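Local coordinates for uncharacterized protein (Legionella longbeachae NSW150, PDB 4JZA), which probably removes the 3-phosphate from phosphatidylinositol 3-phosphate, a phosphoinositide phosphatase thought to act on host lipids during infection, at residues Phe56-Asp61 with Gln318-His323; Glu133-Met138 with Ser340-Leu345; Asn464-Asn469 with Gly526-Leu531; Asp506-Val511 with Ser533-Ile538. One frame throughout, in Å; residues are numbered along the deposited sequence.

How the contacts relate
The four contacts form two neighbouring pairs. Contacts 1 and 2 touch where F320 packs on the ring of Y135 and F58 packs on Y135 CB and A136 CA; contacts 3 and 4 share helix 524-542 and are joined by a probable hydrogen bond from H466 NE2 to E535 OE1. Between the pairs, the nearest atoms of contacts 2 and 3 stay about 14 Å apart. Contact 1 is partly buried, an aromatic crossing of two helices with D61 exposed at its border. The other three are buried, and each takes in polar groups: contact 2 has a salt bridge and two waters, contact 3 a carboxylate against loop backbone, and contact 4 leucine packing beside one tyrosine-glutamate bond.

Contact 1 of 4, residues Phe56-Asp61 with Gln318-His323; sequences FYFLID and QFFLEH
F58 on helix 41-62 and the F320/H323 face of helix 315-325 make an aromatic cluster where the two helices cross almost at right angles (97°, axes 10.2 Å apart). The aromatic pairs come first. F58 turns the edge of its ring to the face of F320 in an offset T-shaped pair, centroids 5.6 Å apart, with F58 CE1 3.7 Å from F320 CD1. H323 in turn sets its own edge on the face of F58, planes 86° apart, and F58 CE2 lies 3.7 Å from H323 CD2. With CG anti to the backbone N (chi1 -172°), F58 reaches across to meet both rings.

Apolar packing adds L59, whose CD1 sits at the edge of the F320 ring, 3.8 Å from F320 CZ. At the border of the contact, H323 CE1 comes to 3.9 Å from D61 CB, while the carboxylate of D61 pairs with K78 instead. Y135 and A136 of helix 122-140 also pack against F58.

No hydrogen bond links the two segments, so their mutual hold depends on ring geometry and dispersion, with a polar margin at D61 and H323.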
# COMPACT_ATOMS: atom_id res chain seq x y z
N PHE A 56 -0.19 2.15 12.99
CA PHE A 56 0.84 1.79 13.97
C PHE A 56 0.32 0.73 14.95
O PHE A 56 1.03 -0.24 15.21
CB PHE A 56 1.38 2.97 14.77
CG PHE A 56 2.47 2.61 15.74
CD1 PHE A 56 2.85 1.34 15.95
CD2 PHE A 56 3.13 3.54 16.38
CE1 PHE A 56 3.85 1.01 16.84
CE2 PHE A 56 4.16 3.22 17.24
CZ PHE A 56 4.50 1.96 17.47
N TYR A 57 -0.89 0.93 15.47
CA TYR A 57 -1.48 -0.02 16.37
C TYR A 57 -1.64 -1.37 15.72
O TYR A 57 -1.32 -2.39 16.33
CB TYR A 57 -2.81 0.46 16.93
CG TYR A 57 -2.64 1.36 18.12
CD1 TYR A 57 -2.05 2.60 17.98
CD2 TYR A 57 -3.04 0.96 19.39
CE1 TYR A 57 -1.89 3.45 19.07
CE2 TYR A 57 -2.89 1.79 20.49
CZ TYR A 57 -2.32 3.05 20.32
OH TYR A 57 -2.16 3.91 21.40
N PHE A 58 -2.10 -1.42 14.48
CA PHE A 58 -2.19 -2.72 13.83
C PHE A 58 -0.84 -3.40 13.82
O PHE A 58 -0.72 -4.61 14.01
CB PHE A 58 -2.65 -2.55 12.41
CG PHE A 58 -2.95 -3.85 11.72
CD1 PHE A 58 -1.96 -4.52 11.06
CD2 PHE A 58 -4.23 -4.36 11.73
CE1 PHE A 58 -2.22 -5.69 10.44
CE2 PHE A 58 -4.51 -5.54 11.11
CZ PHE A 58 -3.51 -6.21 10.46
N LEU A 59 0.19 -2.62 13.54
CA LEU A 59 1.54 -3.13 13.35
C LEU A 59 2.04 -3.75 14.63
O LEU A 59 2.58 -4.86 14.64
CB LEU A 59 2.45 -1.99 12.89
CG LEU A 59 3.92 -2.29 12.71
CD1 LEU A 59 4.20 -3.37 11.69
CD2 LEU A 59 4.65 -1.00 12.38
N ILE A 60 1.83 -3.04 15.73
CA ILE A 60 2.40 -3.46 16.99
C ILE A 60 1.67 -4.66 17.57
O ILE A 60 2.28 -5.52 18.20
CB ILE A 60 2.54 -2.29 17.99
CG1 ILE A 60 3.53 -2.65 19.10
CG2 ILE A 60 1.20 -1.88 18.57
CD1 ILE A 60 4.14 -1.45 19.80
N ASP A 61 0.36 -4.73 17.33
CA ASP A 61 -0.43 -5.87 17.74
C ASP A 61 -0.17 -7.09 16.82
O ASP A 61 -0.32 -8.21 17.24
CB ASP A 61 -1.94 -5.51 17.77
CG ASP A 61 -2.30 -4.47 18.86
OD1 ASP A 61 -1.46 -4.19 19.75
OD2 ASP A 61 -3.41 -3.90 18.83
N GLN A 318 2.42 -11.88 6.13
CA GLN A 318 1.81 -13.12 6.65
C GLN A 318 1.31 -12.90 8.07
O GLN A 318 0.19 -13.29 8.39
CB GLN A 318 2.76 -14.29 6.55
CG GLN A 318 3.29 -14.48 5.13
CD GLN A 318 4.07 -15.77 4.91
OE1 GLN A 318 5.13 -16.02 5.48
NE2 GLN A 318 3.56 -16.58 4.06
N PHE A 319 2.10 -12.19 8.87
CA PHE A 319 1.65 -11.84 10.21
C PHE A 319 0.48 -10.90 10.14
O PHE A 319 -0.42 -11.01 10.95
CB PHE A 319 2.75 -11.19 11.05
CG PHE A 319 3.71 -12.17 11.68
CD1 PHE A 319 3.33 -12.94 12.77
CD2 PHE A 319 5.01 -12.26 11.23
CE1 PHE A 319 4.22 -13.80 13.38
CE2 PHE A 319 5.91 -13.12 11.83
CZ PHE A 319 5.52 -13.88 12.93
N PHE A 320 0.47 -9.99 9.18
CA PHE A 320 -0.67 -9.08 9.03
C PHE A 320 -1.89 -9.90 8.64
O PHE A 320 -2.99 -9.73 9.20
CB PHE A 320 -0.43 -8.01 7.96
CG PHE A 320 0.67 -7.01 8.28
CD1 PHE A 320 1.18 -6.87 9.54
CD2 PHE A 320 1.15 -6.18 7.29
CE1 PHE A 320 2.16 -5.94 9.78
CE2 PHE A 320 2.12 -5.25 7.51
CZ PHE A 320 2.64 -5.13 8.76
N LEU A 321 -1.73 -10.81 7.68
CA LEU A 321 -2.88 -11.63 7.27
C LEU A 321 -3.41 -12.40 8.46
O LEU A 321 -4.62 -12.39 8.73
CB LEU A 321 -2.50 -12.59 6.13
CG LEU A 321 -3.59 -13.46 5.52
CD1 LEU A 321 -4.74 -12.62 5.04
CD2 LEU A 321 -2.99 -14.25 4.34
N GLU A 322 -2.48 -13.06 9.15
CA GLU A 322 -2.76 -13.81 10.35
C GLU A 322 -3.58 -12.98 11.34
O GLU A 322 -4.56 -13.44 11.88
CB GLU A 322 -1.47 -14.30 11.01
CG GLU A 322 -1.59 -14.79 12.46
CD GLU A 322 -0.26 -15.18 13.09
OE1 GLU A 322 -0.22 -15.48 14.30
OE2 GLU A 322 0.77 -15.20 12.39
N HIS A 323 -3.21 -11.74 11.54
CA HIS A 323 -3.85 -10.98 12.59
C HIS A 323 -5.30 -10.64 12.28
O HIS A 323 -6.12 -10.53 13.18
CB HIS A 323 -3.09 -9.70 12.83
CG HIS A 323 -3.59 -8.92 14.00
ND1 HIS A 323 -3.37 -9.30 15.30
CD2 HIS A 323 -4.29 -7.75 14.06
CE1 HIS A 323 -3.90 -8.40 16.12
NE2 HIS A 323 -4.46 -7.45 15.39

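Contact 2 of 4, residues Glu133-Met138 with Ser340-Leu345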
# COMPACT_ATOMS: atom_id res chain seq x y z
N GLU A 133 -1.31 -0.37 7.36
CA GLU A 133 -2.54 0.38 7.16
C GLU A 133 -3.51 -0.35 6.22
O GLU A 133 -4.70 -0.34 6.44
CB GLU A 133 -2.24 1.75 6.58
CG GLU A 133 -3.45 2.67 6.62
CD GLU A 133 -3.35 3.88 5.69
OE1 GLU A 133 -4.13 4.79 5.97
OE2 GLU A 133 -2.53 3.92 4.73
N GLN A 134 -2.98 -0.96 5.17
CA GLN A 134 -3.80 -1.66 4.21
C GLN A 134 -4.56 -2.81 4.83
O GLN A 134 -5.74 -2.94 4.62
CB GLN A 134 -2.89 -2.21 3.11
CG GLN A 134 -2.21 -1.17 2.22
CD GLN A 134 -1.25 -1.84 1.27
OE1 GLN A 134 -1.31 -2.98 1.12
NE2 GLN A 134 -0.48 -1.18 0.60
N TYR A 135 -3.84 -3.66 5.57
CA TYR A 135 -4.45 -4.78 6.30
C TYR A 135 -5.39 -4.23 7.40
O TYR A 135 -6.47 -4.80 7.59
CB TYR A 135 -3.42 -5.75 6.88
CG TYR A 135 -2.89 -6.70 5.86
CD1 TYR A 135 -1.78 -6.38 5.12
CD2 TYR A 135 -3.45 -7.94 5.68
CE1 TYR A 135 -1.28 -7.25 4.18
CE2 TYR A 135 -2.96 -8.82 4.74
CZ TYR A 135 -1.88 -8.45 3.99
OH TYR A 135 -1.38 -9.27 3.05
N ALA A 136 -5.05 -3.14 8.08
CA ALA A 136 -6.05 -2.58 9.02
C ALA A 136 -7.36 -2.23 8.34
O ALA A 136 -8.44 -2.44 8.91
CB ALA A 136 -5.56 -1.32 9.76
N LEU A 137 -7.23 -1.68 7.11
CA LEU A 137 -8.40 -1.30 6.33
C LEU A 137 -9.21 -2.50 5.79
O LEU A 137 -10.44 -2.44 5.76
CB LEU A 137 -8.01 -0.39 5.16
CG LEU A 137 -7.50 0.99 5.55
CD1 LEU A 137 -6.87 1.65 4.32
CD2 LEU A 137 -8.58 1.88 6.17
N MSE A 138 -8.51 -3.56 5.35
CA MSE A 138 -9.18 -4.76 4.90
C MSE A 138 -10.06 -5.30 6.01
O MSE A 138 -11.24 -5.60 5.83
CB MSE A 138 -8.11 -5.77 4.56
CG MSE A 138 -8.73 -6.91 3.81
SE MSE A 138 -7.37 -8.18 3.24
CE MSE A 138 -6.82 -8.98 4.96
N SER A 340 -6.78 -0.29 -2.84
CA SER A 340 -6.12 -0.20 -4.13
C SER A 340 -4.62 -0.49 -4.07
O SER A 340 -4.00 -0.91 -5.06
CB SER A 340 -6.38 1.19 -4.74
OG SER A 340 -5.51 2.18 -4.20
N ARG A 341 -3.97 -0.24 -2.94
CA ARG A 341 -2.50 -0.46 -2.90
C ARG A 341 -2.15 -1.90 -2.59
O ARG A 341 -1.00 -2.28 -2.62
CB ARG A 341 -1.87 0.36 -1.80
CG ARG A 341 -1.92 1.85 -1.97
CD ARG A 341 -1.55 2.47 -0.62
NE ARG A 341 -2.64 2.49 0.34
CZ ARG A 341 -2.50 2.64 1.63
NH1 ARG A 341 -1.31 2.78 2.19
NH2 ARG A 341 -3.58 2.63 2.39
N HIS A 342 -3.18 -2.67 -2.27
CA HIS A 342 -3.01 -3.93 -1.64
C HIS A 342 -3.15 -5.00 -2.70
O HIS A 342 -4.18 -5.66 -2.80
CB HIS A 342 -4.07 -4.11 -0.54
CG HIS A 342 -3.82 -5.30 0.31
ND1 HIS A 342 -4.26 -5.42 1.59
CD2 HIS A 342 -3.17 -6.44 0.06
CE1 HIS A 342 -3.84 -6.56 2.10
NE2 HIS A 342 -3.21 -7.22 1.18
N ARG A 343 -2.08 -5.22 -3.45
CA ARG A 343 -2.14 -6.16 -4.58
C ARG A 343 -1.33 -7.44 -4.43
O ARG A 343 -0.87 -8.02 -5.43
CB ARG A 343 -1.78 -5.37 -5.84
CG ARG A 343 -2.51 -4.04 -5.85
CD ARG A 343 -4.00 -4.29 -6.05
NE ARG A 343 -4.21 -4.47 -7.46
CZ ARG A 343 -4.51 -5.59 -8.02
NH1 ARG A 343 -4.74 -6.64 -7.29
NH2 ARG A 343 -4.61 -5.66 -9.32
N THR A 344 -1.15 -7.87 -3.17
CA THR A 344 -0.41 -9.06 -2.82
C THR A 344 -1.29 -10.31 -2.59
O THR A 344 -0.77 -11.43 -2.45
CB THR A 344 0.41 -8.82 -1.55
OG1 THR A 344 -0.42 -8.34 -0.50
CG2 THR A 344 1.47 -7.82 -1.79
N LEU A 345 -2.61 -10.14 -2.58
CA LEU A 345 -3.53 -11.25 -2.41
C LEU A 345 -4.37 -11.35 -3.68
O LEU A 345 -4.70 -10.35 -4.33
CB LEU A 345 -4.42 -11.01 -1.21
CG LEU A 345 -3.73 -10.74 0.14
CD1 LEU A 345 -4.77 -10.34 1.18
CD2 LEU A 345 -3.01 -11.97 0.64
O HOH W 1 -6.31 -3.60 1.92
O HOH W 2 1.90 -1.34 -0.97
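E133 and R341 make a salt bridge where the loop between helix 315-325 and strand 352-359 crosses helix 122-140, in a buried part of this alpha/beta fold. A single carboxylate oxygen takes both terminal nitrogens of the guanidinium: R341 NH2 donates to E133 OE2 at 2.9 Å, and R341 NH1 makes a weak bond to the same atom. The nitrogen NH2 approaches from well above the carboxylate plane, 68° out of it. Q134 CG lies over one face of the guanidinium, 3.9 Å above its plane. Farther along the same side chain, Q134 OE1 lies 3.4 Å from H342 CB, and NE2 gives a hydrogen bond to a water.

Beside this charged pair, H342 CE1 sits over the centre of the Y135 ring, 3.3 Å from Y135 CZ, with the ring planes inclined at 56°. The first torsion of H342, CG anti to the backbone N (chi1 -170°), carries the imidazole to that face. Selenomethionine M138 borders the same imidazole obliquely, and its SE also packs against L345 CD1 at 4.0 Å.

A second shell holds these groups in place. R48 and S51 bind E133 OE1, while N130 and the carbonyl of N612 take further hydrogens of R341. Q317 OE1 is shared by the hydroxyls of Y135 and T344, tying the ring and the loop to helix 315-325. A second water bridges helix and loop: it donates to Q134 O at 2.8 Å and is hydrogen-bonded to H342 ND1, also 2.8 Å away.

Contact 3 of 4, residues Asn464-Asn469 with Gly526-Leu531; sequences NNHPYN and GRELFL
H466 and E528 bring the two backbones closest, CA to CA 6.9 Å, where the chain leaves strand 462-465, the edge of the mixed sheet of this alpha/beta fold, and runs past helix 524-542. E528 has the largest share, touching H466, P467 and Y468. Its chain is turned about CB-CG (chi2 -60°), which folds the carboxylate back against the loop: E528 OE1 reaches H466 CB at 3.4 Å and also lies near the carbonyl of P467. Its CG meets the tyrosine ring, with Y468 CD1 4.0 Å away; the carboxylate and tyrosine planes are 19° apart, those of carboxylate and imidazole 55°.

No direct hydrogen bond joins the segments. T477 OG1 does the linking instead, bonding both E528 OE1 and H466 ND1, while H466 NE2 is held by E535, two turns further along the same helix; the imidazole therefore has a partner at each nitrogen. Y468 stacks on W624 and touches R556, the last residue of a CX5R sequence consistent with a cysteine-dependent phosphatase.

On the helix side L531 closes the contact, its CB 4.1 Å from H466 CE1. The same residue also reaches back along its helix, where L531 CD1 rests over the centre of the R527 guanidinium, 3.9 Å above its plane.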
# COMPACT_ATOMS: atom_id res chain seq x y z
N ASN A 464 -10.45 -2.92 -24.60
CA ASN A 464 -10.03 -1.63 -25.11
C ASN A 464 -9.14 -0.98 -24.10
O ASN A 464 -9.45 -0.96 -22.94
CB ASN A 464 -11.24 -0.77 -25.44
CG ASN A 464 -12.14 -1.42 -26.49
OD1 ASN A 464 -12.86 -2.39 -26.23
ND2 ASN A 464 -12.08 -0.89 -27.71
N ASN A 465 -7.99 -0.50 -24.55
CA ASN A 465 -7.07 0.25 -23.73
C ASN A 465 -6.84 1.66 -24.27
O ASN A 465 -6.62 1.81 -25.46
CB ASN A 465 -5.71 -0.42 -23.68
CG ASN A 465 -4.80 0.29 -22.75
OD1 ASN A 465 -3.81 0.89 -23.17
ND2 ASN A 465 -5.16 0.32 -21.50
N HIS A 466 -6.85 2.66 -23.38
CA HIS A 466 -6.70 4.05 -23.77
C HIS A 466 -5.56 4.70 -23.09
O HIS A 466 -5.66 5.15 -21.94
CB HIS A 466 -7.96 4.82 -23.50
CG HIS A 466 -9.11 4.30 -24.28
ND1 HIS A 466 -9.16 4.38 -25.65
CD2 HIS A 466 -10.21 3.62 -23.90
CE1 HIS A 466 -10.26 3.81 -26.08
NE2 HIS A 466 -10.93 3.35 -25.03
N PRO A 467 -4.43 4.72 -23.79
CA PRO A 467 -3.26 5.31 -23.22
C PRO A 467 -3.43 6.78 -23.36
O PRO A 467 -4.17 7.21 -24.21
CB PRO A 467 -2.13 4.76 -24.09
CG PRO A 467 -2.76 4.45 -25.40
CD PRO A 467 -4.16 4.05 -25.07
N TYR A 468 -2.78 7.53 -22.49
CA TYR A 468 -2.70 8.99 -22.62
C TYR A 468 -1.48 9.43 -21.77
O TYR A 468 -1.58 9.67 -20.56
CB TYR A 468 -4.01 9.71 -22.23
CG TYR A 468 -3.92 11.19 -22.51
CD1 TYR A 468 -3.66 11.64 -23.78
CD2 TYR A 468 -4.05 12.13 -21.50
CE1 TYR A 468 -3.53 12.99 -24.06
CE2 TYR A 468 -3.93 13.50 -21.76
CZ TYR A 468 -3.66 13.91 -23.05
OH TYR A 468 -3.53 15.21 -23.39
N ASN A 469 -0.33 9.50 -22.42
CA ASN A 469 0.93 9.69 -21.74
C ASN A 469 1.95 10.50 -22.60
O ASN A 469 1.84 10.55 -23.84
CB ASN A 469 1.49 8.32 -21.36
CG ASN A 469 2.64 8.42 -20.38
OD1 ASN A 469 2.67 9.29 -19.48
ND2 ASN A 469 3.65 7.54 -20.58
N GLY A 526 -9.53 15.31 -24.14
CA GLY A 526 -10.96 15.18 -24.33
C GLY A 526 -11.33 14.08 -25.28
O GLY A 526 -12.36 13.39 -25.09
N ARG A 527 -10.50 13.89 -26.29
CA ARG A 527 -10.79 12.87 -27.25
C ARG A 527 -10.81 11.54 -26.51
O ARG A 527 -11.76 10.74 -26.70
CB ARG A 527 -9.77 12.84 -28.37
CG ARG A 527 -9.90 11.63 -29.29
CD ARG A 527 -9.12 11.85 -30.59
NE ARG A 527 -9.03 10.63 -31.38
CZ ARG A 527 -8.18 9.64 -31.16
NH1 ARG A 527 -7.29 9.70 -30.17
NH2 ARG A 527 -8.21 8.57 -31.95
N GLU A 528 -9.81 11.32 -25.64
CA GLU A 528 -9.76 10.10 -24.84
C GLU A 528 -10.98 9.85 -23.95
O GLU A 528 -11.40 8.71 -23.79
CB GLU A 528 -8.51 10.09 -23.96
CG GLU A 528 -7.23 10.02 -24.75
CD GLU A 528 -7.09 8.80 -25.64
OE1 GLU A 528 -7.51 7.72 -25.28
OE2 GLU A 528 -6.50 8.88 -26.70
N LEU A 529 -11.52 10.88 -23.34
CA LEU A 529 -12.59 10.72 -22.43
C LEU A 529 -13.81 10.39 -23.21
O LEU A 529 -14.64 9.59 -22.76
CB LEU A 529 -12.80 12.00 -21.63
CG LEU A 529 -11.67 12.37 -20.68
CD1 LEU A 529 -12.01 13.70 -20.04
CD2 LEU A 529 -11.47 11.34 -19.59
N PHE A 530 -13.92 11.01 -24.40
CA PHE A 530 -15.02 10.70 -25.30
C PHE A 530 -14.93 9.29 -25.88
O PHE A 530 -15.92 8.57 -25.91
CB PHE A 530 -15.14 11.71 -26.43
CG PHE A 530 -16.03 12.85 -26.10
CD1 PHE A 530 -17.38 12.71 -26.18
CD2 PHE A 530 -15.51 14.07 -25.70
CE1 PHE A 530 -18.20 13.75 -25.86
CE2 PHE A 530 -16.32 15.13 -25.39
CZ PHE A 530 -17.68 14.97 -25.47
N LEU A 531 -13.75 8.88 -26.31
CA LEU A 531 -13.60 7.51 -26.73
C LEU A 531 -13.97 6.58 -25.62
O LEU A 531 -14.71 5.66 -25.87
CB LEU A 531 -12.19 7.21 -27.14
CG LEU A 531 -11.79 7.93 -28.42
CD1 LEU A 531 -10.33 7.61 -28.62
CD2 LEU A 531 -12.61 7.50 -29.63

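Contact 4 of 4, residues Asp506-Val511 with Ser533-Ile538; sequences DQYQSV and SLEQLI
Y508 has CG anti to the backbone N (chi1 -177°), and E535 runs out extended beyond CG (chi2 174°); these two choices bring hydroxyl and carboxylate together across an antiparallel helical hairpin. Helices 501-513 and 524-542 follow one another in the chain, and the axes of the two segments approach to 10.0 Å at an angle of 158°.

Y508 OH donates to E535 OE2 at 2.6 Å, coming in on the anti side of the carboxylate and near its plane. The approach is more than a single bond, since E535 CG also packs against the tyrosine, 3.5 Å from Y508 CE1. Both ends have further partners: S484 OG bonds the hydroxyl, and Q415 takes E535 OE1. With both oxygens engaged, the buried carboxylate is well satisfied and its orientation is restrained.

Beside this polar link the helices meet through aliphatic groups. L534 is the central one: its CB touches the ring at Y508 CD1, 3.9 Å, while the same side chain lays CD1 against the backbone of the opposite helix, 3.8 Å from Y508 CA. Q507 CB and V511 CG2 border that methyl, so L534 sits between successive turns of helix 501-513. I538, one turn on, crosses Y508 at about a right angle, and it also touches L501, L504 and L505 of helix 501-513. The tip of that chain, I538 CD1, lies 4.1 Å from Y508 CB.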
# COMPACT_ATOMS: atom_id res chain seq x y z
N ASP A 506 -21.89 6.28 -34.78
CA ASP A 506 -21.45 7.33 -35.70
C ASP A 506 -20.45 8.23 -34.97
O ASP A 506 -19.35 8.51 -35.46
CB ASP A 506 -22.63 8.17 -36.22
CG ASP A 506 -23.59 7.37 -37.13
OD1 ASP A 506 -23.11 6.44 -37.81
OD2 ASP A 506 -24.81 7.65 -37.12
N GLN A 507 -20.86 8.69 -33.80
CA GLN A 507 -20.03 9.53 -32.95
C GLN A 507 -18.67 8.89 -32.63
O GLN A 507 -17.65 9.53 -32.75
CB GLN A 507 -20.77 9.87 -31.66
CG GLN A 507 -21.58 11.13 -31.79
CD GLN A 507 -20.73 12.26 -32.38
OE1 GLN A 507 -21.17 12.96 -33.28
NE2 GLN A 507 -19.49 12.43 -31.89
N TYR A 508 -18.67 7.63 -32.22
CA TYR A 508 -17.44 6.93 -31.88
C TYR A 508 -16.50 6.84 -33.07
O TYR A 508 -15.30 7.00 -32.92
CB TYR A 508 -17.76 5.53 -31.37
CG TYR A 508 -16.56 4.70 -30.89
CD1 TYR A 508 -15.88 5.02 -29.74
CD2 TYR A 508 -16.14 3.58 -31.59
CE1 TYR A 508 -14.81 4.27 -29.31
CE2 TYR A 508 -15.08 2.82 -31.16
CZ TYR A 508 -14.42 3.16 -30.01
OH TYR A 508 -13.35 2.40 -29.55
N GLN A 509 -17.04 6.53 -34.26
CA GLN A 509 -16.26 6.51 -35.48
C GLN A 509 -15.62 7.88 -35.69
O GLN A 509 -14.44 7.99 -36.02
CB GLN A 509 -17.17 6.20 -36.64
CG GLN A 509 -16.51 6.14 -38.00
CD GLN A 509 -16.24 4.71 -38.40
OE1 GLN A 509 -17.19 3.94 -38.67
NE2 GLN A 509 -14.95 4.33 -38.43
N SER A 510 -16.43 8.92 -35.51
CA SER A 510 -16.00 10.30 -35.77
C SER A 510 -14.88 10.80 -34.84
O SER A 510 -13.91 11.41 -35.24
CB SER A 510 -17.20 11.22 -35.64
OG SER A 510 -16.81 12.57 -35.80
N VAL A 511 -15.05 10.55 -33.56
CA VAL A 511 -14.05 10.91 -32.58
C VAL A 511 -12.75 10.12 -32.83
O VAL A 511 -11.67 10.68 -32.85
CB VAL A 511 -14.61 10.69 -31.17
CG1 VAL A 511 -13.55 10.94 -30.15
CG2 VAL A 511 -15.79 11.65 -30.94
N SER A 533 -15.86 7.05 -22.90
CA SER A 533 -17.26 7.18 -22.51
C SER A 533 -18.15 6.53 -23.54
O SER A 533 -19.13 5.88 -23.18
CB SER A 533 -17.69 8.64 -22.28
OG SER A 533 -17.26 9.15 -21.03
N LEU A 534 -17.83 6.69 -24.82
CA LEU A 534 -18.71 6.16 -25.90
C LEU A 534 -18.70 4.62 -25.89
O LEU A 534 -19.74 4.02 -25.89
CB LEU A 534 -18.35 6.73 -27.29
CG LEU A 534 -18.72 8.22 -27.44
CD1 LEU A 534 -18.06 8.79 -28.66
CD2 LEU A 534 -20.22 8.47 -27.50
N GLU A 535 -17.52 4.01 -25.77
CA GLU A 535 -17.41 2.60 -25.57
C GLU A 535 -18.31 2.12 -24.45
O GLU A 535 -18.97 1.10 -24.61
CB GLU A 535 -15.99 2.20 -25.24
CG GLU A 535 -15.05 2.40 -26.40
CD GLU A 535 -13.58 2.15 -26.06
OE1 GLU A 535 -13.21 1.74 -24.91
OE2 GLU A 535 -12.78 2.38 -26.99
N GLN A 536 -18.36 2.85 -23.33
CA GLN A 536 -19.19 2.41 -22.20
C GLN A 536 -20.62 2.60 -22.54
O GLN A 536 -21.46 1.81 -22.15
CB GLN A 536 -18.92 3.17 -20.92
CG GLN A 536 -17.54 2.99 -20.36
CD GLN A 536 -17.37 1.73 -19.61
OE1 GLN A 536 -18.34 1.02 -19.37
NE2 GLN A 536 -16.13 1.43 -19.22
N LEU A 537 -20.93 3.69 -23.23
CA LEU A 537 -22.32 3.97 -23.56
C LEU A 537 -22.83 2.96 -24.59
O LEU A 537 -23.96 2.51 -24.52
CB LEU A 537 -22.48 5.39 -24.06
CG LEU A 537 -22.39 6.47 -22.96
CD1 LEU A 537 -22.32 7.82 -23.64
CD2 LEU A 537 -23.52 6.49 -21.91
N ILE A 538 -21.96 2.56 -25.51
CA ILE A 538 -22.30 1.52 -26.45
C ILE A 538 -22.65 0.23 -25.73
O ILE A 538 -23.73 -0.31 -25.93
CB ILE A 538 -21.17 1.33 -27.48
CG1 ILE A 538 -21.16 2.52 -28.44
CG2 ILE A 538 -21.38 0.07 -28.30
CD1 ILE A 538 -19.82 2.74 -29.13